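Local structure of caspase-3 (Porites astreoides, 6WI4) at residues 158-161 with 167-170; 163-166 with 170-173; 16-21 with 38-43. The protein probably cleaves proteins after aspartate residues as a cysteine protease of the caspase family, with a likely part in coral apoptosis. All coordinates share one frame; numbering follows the deposited sequence.

In the fold
From the N terminus, strand 13-18 leads into a long loop and then helix 36-49, which folds back on the strand; contact 3 closes this first loop inside a beta-alpha-beta unit that ends with strand 53-58. Contacts 1 and 2 come much later and lie in series with contact 3. Both close short loops onto helix 168-180: contact 1 spans the whole hairpin from strand 156-162, and contact 2 joins the hairpin's turn to the next residues of the helix, so the two interleave and share Ile170. Through Ser167 OG to Asp39 OD2 and Ile170 against Leu43, helix 36-49, packed on the sheet in contact 3, also carries the peptide-binding hairpin and the start of helix 168-180.

Contact 1 (158-161 with 167-170)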
loop_
_atom_site.group_PDB
_atom_site.type_symbol
_atom_site.label_atom_id
_atom_site.label_comp_id
_atom_site.label_asym_id
_atom_site.label_seq_id
_atom_site.Cartn_x
_atom_site.Cartn_y
_atom_site.Cartn_z
ATOM N N TYR A 158 -8.801 12.998 2.869
ATOM C CA TYR A 158 -7.601 12.802 3.669
ATOM C C TYR A 158 -7.511 11.365 4.181
ATOM O O TYR A 158 -8.510 10.642 4.281
ATOM C CB TYR A 158 -7.619 13.723 4.889
ATOM C CG TYR A 158 -7.448 15.205 4.640
ATOM C CD1 TYR A 158 -6.325 15.701 3.996
ATOM C CD2 TYR A 158 -8.400 16.112 5.101
ATOM C CE1 TYR A 158 -6.154 17.063 3.803
ATOM C CE2 TYR A 158 -8.236 17.472 4.917
ATOM C CZ TYR A 158 -7.113 17.940 4.267
ATOM O OH TYR A 158 -6.952 19.298 4.081
ATOM N N SER A 159 -6.295 10.984 4.566
ATOM C CA SER A 159 -6.002 9.752 5.276
ATOM C C SER A 159 -5.255 10.135 6.541
ATOM O O SER A 159 -4.456 11.071 6.527
ATOM C CB SER A 159 -5.148 8.830 4.396
ATOM O OG SER A 159 -4.925 7.576 5.005
ATOM N N TRP A 160 -5.491 9.400 7.621
ATOM C CA TRP A 160 -4.990 9.777 8.939
ATOM C C TRP A 160 -3.805 8.942 9.400
ATOM O O TRP A 160 -3.763 7.719 9.218
ATOM C CB TRP A 160 -6.114 9.675 9.964
ATOM C CG TRP A 160 -7.099 10.797 9.893
ATOM C CD1 TRP A 160 -8.316 10.787 9.275
ATOM C CD2 TRP A 160 -6.969 12.085 10.508
ATOM N NE1 TRP A 160 -8.952 11.997 9.456
ATOM C CE2 TRP A 160 -8.140 12.811 10.204
ATOM C CE3 TRP A 160 -5.969 12.699 11.265
ATOM C CZ2 TRP A 160 -8.347 14.115 10.648
ATOM C CZ3 TRP A 160 -6.176 14.002 11.701
ATOM C CH2 TRP A 160 -7.354 14.690 11.387
ATOM N N ARG A 161 -2.849 9.622 10.020
ATOM C CA ARG A 161 -1.630 9.028 10.547
ATOM C C ARG A 161 -1.416 9.553 11.956
ATOM O O ARG A 161 -1.580 10.750 12.199
ATOM C CB ARG A 161 -0.436 9.396 9.660
ATOM C CG ARG A 161 0.953 9.163 10.267
ATOM C CD ARG A 161 2.052 9.620 9.300
ATOM N NE ARG A 161 1.657 10.827 8.583
ATOM C CZ ARG A 161 1.666 12.055 9.095
ATOM N NH1 ARG A 161 2.092 12.278 10.332
ATOM N NH2 ARG A 161 1.255 13.074 8.355
ATOM N N SER A 167 -0.032 4.958 10.990
ATOM C CA SER A 167 -1.305 5.279 10.358
ATOM C C SER A 167 -2.395 4.279 10.728
ATOM O O SER A 167 -2.138 3.104 11.018
ATOM C CB SER A 167 -1.164 5.353 8.835
ATOM O OG SER A 167 -0.905 4.074 8.274
ATOM N N TRP A 168 -3.635 4.769 10.702
ATOM C CA TRP A 168 -4.782 3.918 10.978
ATOM C C TRP A 168 -4.801 2.716 10.047
ATOM O O TRP A 168 -5.002 1.580 10.479
ATOM C CB TRP A 168 -6.073 4.707 10.798
ATOM C CG TRP A 168 -6.252 5.834 11.744
ATOM C CD1 TRP A 168 -5.431 6.189 12.780
ATOM C CD2 TRP A 168 -7.338 6.762 11.750
ATOM N NE1 TRP A 168 -5.951 7.289 13.431
ATOM C CE2 TRP A 168 -7.120 7.656 12.814
ATOM C CE3 TRP A 168 -8.479 6.920 10.956
ATOM C CZ2 TRP A 168 -8.004 8.695 13.106
ATOM C CZ3 TRP A 168 -9.346 7.954 11.236
ATOM C CH2 TRP A 168 -9.108 8.826 12.303
ATOM N N PHE A 169 -4.589 2.955 8.754
ATOM C CA PHE A 169 -4.662 1.873 7.779
ATOM C C PHE A 169 -3.555 0.845 7.991
ATOM O O PHE A 169 -3.826 -0.358 8.043
ATOM C CB PHE A 169 -4.600 2.468 6.377
ATOM C CG PHE A 169 -4.585 1.462 5.263
ATOM C CD1 PHE A 169 -5.655 0.607 5.060
ATOM C CD2 PHE A 169 -3.517 1.425 4.383
ATOM C CE1 PHE A 169 -5.646 -0.293 4.015
ATOM C CE2 PHE A 169 -3.495 0.527 3.325
ATOM C CZ PHE A 169 -4.563 -0.331 3.143
ATOM N N ILE A 170 -2.297 1.289 8.097
ATOM C CA ILE A 170 -1.214 0.313 8.193
ATOM C C ILE A 170 -1.245 -0.400 9.544
ATOM O O ILE A 170 -0.990 -1.610 9.613
ATOM C CB ILE A 170 0.151 0.972 7.911
ATOM C CG1 ILE A 170 0.197 1.540 6.489
ATOM C CG2 ILE A 170 1.283 -0.043 8.114
ATOM C CD1 ILE A 170 0.026 0.489 5.378
HETATM O O HOH W 1 -4.521 5.575 7.561
#
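Trp160 and Trp168 carry most of this contact, lying side by side and pointing the same way. The five-membered ring of Trp160 forms an offset stack with the six-membered ring of Trp168, the planes 20° apart and the centroids separated by 4.5 Å. The closest ring atoms are Trp160 CD1 and Trp168 CZ3, at 3.6 Å. A CH-pi contact adds to the stack, for Trp160 CB sits 3.5 Å from the centroid of the Trp168 six-membered ring, almost on its normal; chi1 -64° with chi2 near zero (-4°) lays the Trp168 indole beneath that CB. Tryptophan suits the place because a two-ring surface can take CB over one ring and share the stack with a second aromatic, as Trp168 does with Tyr200.

The polar part centres on the start of helix 168-180. Trp168 N gives a weak hydrogen bond to Trp160 O at 3.3 Å, and the same carbonyl accepts a hydrogen bond from water 1, whose oxygen in turn accepts from Phe169 N at 2.9 Å. Ser167 is the N-cap: its OG accepts from Ile170 N at 3.1 Å and is hydrogen-bonded to Asp39 as well, a double task for which a short hydroxyl side chain is well fitted. Two of the first amides of the helix, which no preceding turn can serve, are thus bonded to the strand directly or through water, and a third to the cap.

Arg161 and Ser167 form an antiparallel non-hydrogen-bonded pair, with 3.8 Å between Arg161 CA and Ser167 CA. Arg161 also makes a salt bridge to an acidic side chain of the bound peptide, and Trp160 and Arg161 continue the antiparallel ladder with that peptide, so that segment 158-161 serves as the substrate-binding strand characteristic of the caspase active-site cleft.

Contact 2 (163-166 with 170-173)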
loop_
_atom_site.group_PDB
_atom_site.type_symbol
_atom_site.label_atom_id
_atom_site.label_comp_id
_atom_site.label_asym_id
_atom_site.label_seq_id
_atom_site.Cartn_x
_atom_site.Cartn_y
_atom_site.Cartn_z
ATOM N N SER A 163 1.263 10.225 15.064
ATOM C CA SER A 163 2.697 10.472 15.142
ATOM C C SER A 163 3.420 9.440 16.000
ATOM O O SER A 163 4.617 9.207 15.800
ATOM C CB SER A 163 2.951 11.872 15.688
ATOM O OG SER A 163 2.441 11.984 17.006
ATOM N N VAL A 164 2.724 8.813 16.943
ATOM C CA VAL A 164 3.338 7.827 17.826
ATOM C C VAL A 164 3.165 6.412 17.290
ATOM O O VAL A 164 4.122 5.631 17.252
ATOM C CB VAL A 164 2.749 7.959 19.246
ATOM C CG1 VAL A 164 3.325 6.889 20.158
ATOM C CG2 VAL A 164 3.000 9.355 19.793
ATOM N N ASN A 165 1.952 6.073 16.843
ATOM C CA ASN A 165 1.583 4.696 16.537
ATOM C C ASN A 165 1.544 4.377 15.052
ATOM O O ASN A 165 1.367 3.207 14.703
ATOM C CB ASN A 165 0.213 4.375 17.127
ATOM C CG ASN A 165 0.173 4.578 18.609
ATOM O OD1 ASN A 165 1.034 4.086 19.328
ATOM N ND2 ASN A 165 -0.816 5.323 19.073
ATOM N N GLY A 166 1.698 5.359 14.181
ATOM C CA GLY A 166 1.595 5.103 12.753
ATOM C C GLY A 166 0.186 5.329 12.247
ATOM O O GLY A 166 -0.702 5.793 12.965
ATOM N N ILE A 170 -2.297 1.289 8.097
ATOM C CA ILE A 170 -1.214 0.313 8.193
ATOM C C ILE A 170 -1.245 -0.400 9.544
ATOM O O ILE A 170 -0.990 -1.610 9.613
ATOM C CB ILE A 170 0.151 0.972 7.911
ATOM C CG1 ILE A 170 0.197 1.540 6.489
ATOM C CG2 ILE A 170 1.283 -0.043 8.114
ATOM C CD1 ILE A 170 0.026 0.489 5.378
ATOM N N GLN A 171 -1.567 0.324 10.633
ATOM C CA GLN A 171 -1.784 -0.315 11.935
ATOM C C GLN A 171 -2.814 -1.433 11.820
ATOM O O GLN A 171 -2.635 -2.533 12.360
ATOM C CB GLN A 171 -2.284 0.704 12.976
ATOM C CG GLN A 171 -1.271 1.632 13.640
ATOM C CD GLN A 171 -1.893 2.434 14.796
ATOM O OE1 GLN A 171 -2.060 1.911 15.907
ATOM N NE2 GLN A 171 -2.248 3.700 14.536
ATOM N N SER A 172 -3.928 -1.141 11.149
ATOM C CA SER A 172 -5.012 -2.105 11.037
ATOM C C SER A 172 -4.634 -3.246 10.107
ATOM O O SER A 172 -4.968 -4.408 10.368
ATOM C CB SER A 172 -6.283 -1.416 10.533
ATOM O OG SER A 172 -6.720 -0.422 11.451
ATOM N N LEU A 173 -3.943 -2.932 9.012
ATOM C CA LEU A 173 -3.537 -3.967 8.072
ATOM C C LEU A 173 -2.601 -4.968 8.737
ATOM O O LEU A 173 -2.776 -6.183 8.594
ATOM C CB LEU A 173 -2.887 -3.331 6.842
ATOM C CG LEU A 173 -2.698 -4.266 5.652
ATOM C CD1 LEU A 173 -3.065 -3.572 4.359
ATOM C CD2 LEU A 173 -1.276 -4.779 5.633
HETATM O O HOH W 2 -3.151 5.619 16.942
#
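Gln171 reaches from the first turn of helix 168-180 to the backbone of the loop at Asn165 and Gly166. Its CG is anti to its own carbonyl carbon (chi1 -79°) and the chain runs extended beyond, which carries the amide to the loop. There NE2 gives a weak, bent hydrogen bond to Gly166 O (3.0 Å, 129° at the hydrogen). Glutamine is apt because it is long enough to span the gap and ends in an N-H donor.

Water adds a second polar link: water 2 accepts from Gln171 NE2 and from Asn165 ND2, each at 3.2 Å. The loop is the turn of the beta-hairpin formed by strands 156-162 and 166-167, whose other end leads straight into the helix, and its Ser163 binds the bound peptide through the backbone.

The remaining touches are van der Waals. Gln171 CG lies 3.3 Å from Asn165 O, and Asn165 CB rests 3.6 Å from Gln171 OE1. Were Gln171 an alanine, Gly166 O would probably lose this donor, water 2 its link to the helix, and a gap would open beside Asn165. Gly166 has a positive phi (93°) at which a CB would jam against the preceding carbonyl oxygen.

Contact 3 (16-21 with 38-43); sequences IINNKD and VDRDAL
Asn18 and Arg40 meet because each sends its CG opposite the backbone N (chi1 178° and 174°), the side chains crossing at about a right angle. With chi1 and chi2 both extended, Arg40 CB, CG and CD lie across Asn18: Arg40 CD is 3.7 Å from Asn18 ND2, and Arg40 CB is 3.7 Å from Asn18 CG. The bend at chi3 then turns the guanidinium, whose plane stands 63° from that of the amide; no hydrogen bond joins them.

Two residues earlier on the strand, Ile16 faces the helix too. Its CD1 packs 3.7 Å from Leu43 CB, while Ile16 CG2 approaches Arg40 CG at 4.1 Å; branched and long aliphatic chains suit this buried seam. Strand and helix segments run nearly antiparallel, their axes 9.1 Å apart, as in the beta-alpha-beta crossover they begin.

The charge of Arg40 is met elsewhere. NE and NH1 lie side-on to Asp41, both bonding to OD1 from the same face of the carboxylate, with NE to OD1 at 3.0 Å. Asn18 OD1 bonds Thr36, and its ND2 bonds Asp37. Asn18 ND2 and Arg40 NH2 share one acceptor, Asn58 OD1, so their mutual contact is van der Waals, mainly of the arginine's CB, CG and CD against the amide, while their N-H groups are probably turned to other acceptors.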
loop_
_atom_site.group_PDB
_atom_site.type_symbol
_atom_site.label_atom_id
_atom_site.label_comp_id
_atom_site.label_asym_id
_atom_site.label_seq_id
_atom_site.Cartn_x
_atom_site.Cartn_y
_atom_site.Cartn_z
ATOM N N ILE A 16 9.005 -1.349 -0.168
ATOM C CA ILE A 16 8.447 -0.325 0.717
ATOM C C ILE A 16 9.178 0.975 0.451
ATOM O O ILE A 16 10.398 1.051 0.646
ATOM C CB ILE A 16 8.583 -0.697 2.201
ATOM C CG1 ILE A 16 7.886 -2.020 2.489
ATOM C CG2 ILE A 16 8.033 0.426 3.083
ATOM C CD1 ILE A 16 8.243 -2.561 3.873
ATOM N N ILE A 17 8.441 2.002 0.045
ATOM C CA ILE A 17 8.975 3.348 -0.103
ATOM C C ILE A 17 8.370 4.198 1.003
ATOM O O ILE A 17 7.148 4.339 1.094
ATOM C CB ILE A 17 8.691 3.920 -1.497
ATOM C CG1 ILE A 17 9.451 3.091 -2.547
ATOM C CG2 ILE A 17 9.120 5.381 -1.554
ATOM C CD1 ILE A 17 9.035 3.369 -3.978
ATOM N N ASN A 18 9.227 4.740 1.862
ATOM C CA ASN A 18 8.823 5.420 3.087
ATOM C C ASN A 18 9.259 6.879 2.994
ATOM O O ASN A 18 10.436 7.188 3.213
ATOM C CB ASN A 18 9.463 4.726 4.283
ATOM C CG ASN A 18 9.138 5.398 5.587
ATOM O OD1 ASN A 18 7.970 5.549 5.940
ATOM N ND2 ASN A 18 10.174 5.815 6.320
ATOM N N ASN A 19 8.330 7.784 2.683
ATOM C CA ASN A 19 8.666 9.197 2.529
ATOM C C ASN A 19 8.226 9.969 3.771
ATOM O O ASN A 19 7.028 10.127 4.037
ATOM C CB ASN A 19 8.055 9.751 1.241
ATOM C CG ASN A 19 8.877 9.384 0.020
ATOM O OD1 ASN A 19 9.954 8.788 0.138
ATOM N ND2 ASN A 19 8.376 9.728 -1.166
ATOM N N LYS A 20 9.204 10.452 4.537
ATOM C CA LYS A 20 8.943 11.173 5.774
ATOM C C LYS A 20 9.165 12.668 5.649
ATOM O O LYS A 20 8.336 13.446 6.117
ATOM C CB LYS A 20 9.830 10.633 6.904
ATOM C CG LYS A 20 9.531 11.267 8.255
ATOM C CD LYS A 20 10.416 10.683 9.354
ATOM N N ASP A 21 10.243 13.080 4.985
ATOM C CA ASP A 21 10.646 14.479 4.898
ATOM C C ASP A 21 10.592 14.938 3.450
ATOM O O ASP A 21 11.110 14.256 2.561
ATOM C CB ASP A 21 12.063 14.675 5.439
ATOM C CG ASP A 21 12.232 14.126 6.833
ATOM O OD1 ASP A 21 11.698 14.745 7.774
ATOM O OD2 ASP A 21 12.883 13.068 6.990
ATOM N N VAL A 38 7.171 3.970 11.985
ATOM C CA VAL A 38 6.457 2.878 12.637
ATOM C C VAL A 38 5.741 2.023 11.598
ATOM O O VAL A 38 5.756 0.786 11.670
ATOM C CB VAL A 38 5.474 3.444 13.681
ATOM C CG1 VAL A 38 4.665 2.331 14.319
ATOM C CG2 VAL A 38 6.224 4.232 14.749
ATOM N N ASP A 39 5.102 2.671 10.619
ATOM C CA ASP A 39 4.442 1.952 9.534
ATOM C C ASP A 39 5.451 1.181 8.689
ATOM O O ASP A 39 5.212 0.028 8.318
ATOM C CB ASP A 39 3.689 2.926 8.627
ATOM C CG ASP A 39 2.344 3.362 9.177
ATOM O OD1 ASP A 39 1.920 2.933 10.271
ATOM O OD2 ASP A 39 1.704 4.160 8.466
ATOM N N ARG A 40 6.567 1.830 8.332
ATOM C CA ARG A 40 7.595 1.168 7.534
ATOM C C ARG A 40 8.079 -0.097 8.224
ATOM O O ARG A 40 8.151 -1.170 7.609
ATOM C CB ARG A 40 8.764 2.124 7.296
ATOM C CG ARG A 40 9.959 1.490 6.583
ATOM C CD ARG A 40 11.232 2.314 6.832
ATOM N NE ARG A 40 11.623 2.275 8.239
ATOM C CZ ARG A 40 12.482 3.119 8.793
ATOM N NH1 ARG A 40 12.784 3.008 10.084
ATOM N NH2 ARG A 40 13.039 4.069 8.059
ATOM N N ASP A 41 8.386 0.004 9.518
ATOM C CA ASP A 41 8.903 -1.157 10.228
ATOM C C ASP A 41 7.847 -2.249 10.341
ATOM O O ASP A 41 8.169 -3.440 10.233
ATOM C CB ASP A 41 9.411 -0.745 11.610
ATOM C CG ASP A 41 10.645 0.139 11.550
ATOM O OD1 ASP A 41 11.252 0.277 10.464
ATOM O OD2 ASP A 41 11.015 0.682 12.614
ATOM N N ALA A 42 6.576 -1.869 10.547
ATOM C CA ALA A 42 5.521 -2.869 10.637
ATOM C C ALA A 42 5.317 -3.586 9.304
ATOM O O ALA A 42 5.136 -4.807 9.273
ATOM C CB ALA A 42 4.218 -2.214 11.099
ATOM N N LEU A 43 5.329 -2.846 8.193
ATOM C CA LEU A 43 5.162 -3.494 6.892
ATOM C C LEU A 43 6.333 -4.399 6.573
ATOM O O LEU A 43 6.152 -5.466 5.975
ATOM C CB LEU A 43 5.021 -2.451 5.787
ATOM C CG LEU A 43 3.664 -1.790 5.646
ATOM C CD1 LEU A 43 3.714 -0.859 4.444
ATOM C CD2 LEU A 43 2.549 -2.825 5.481
#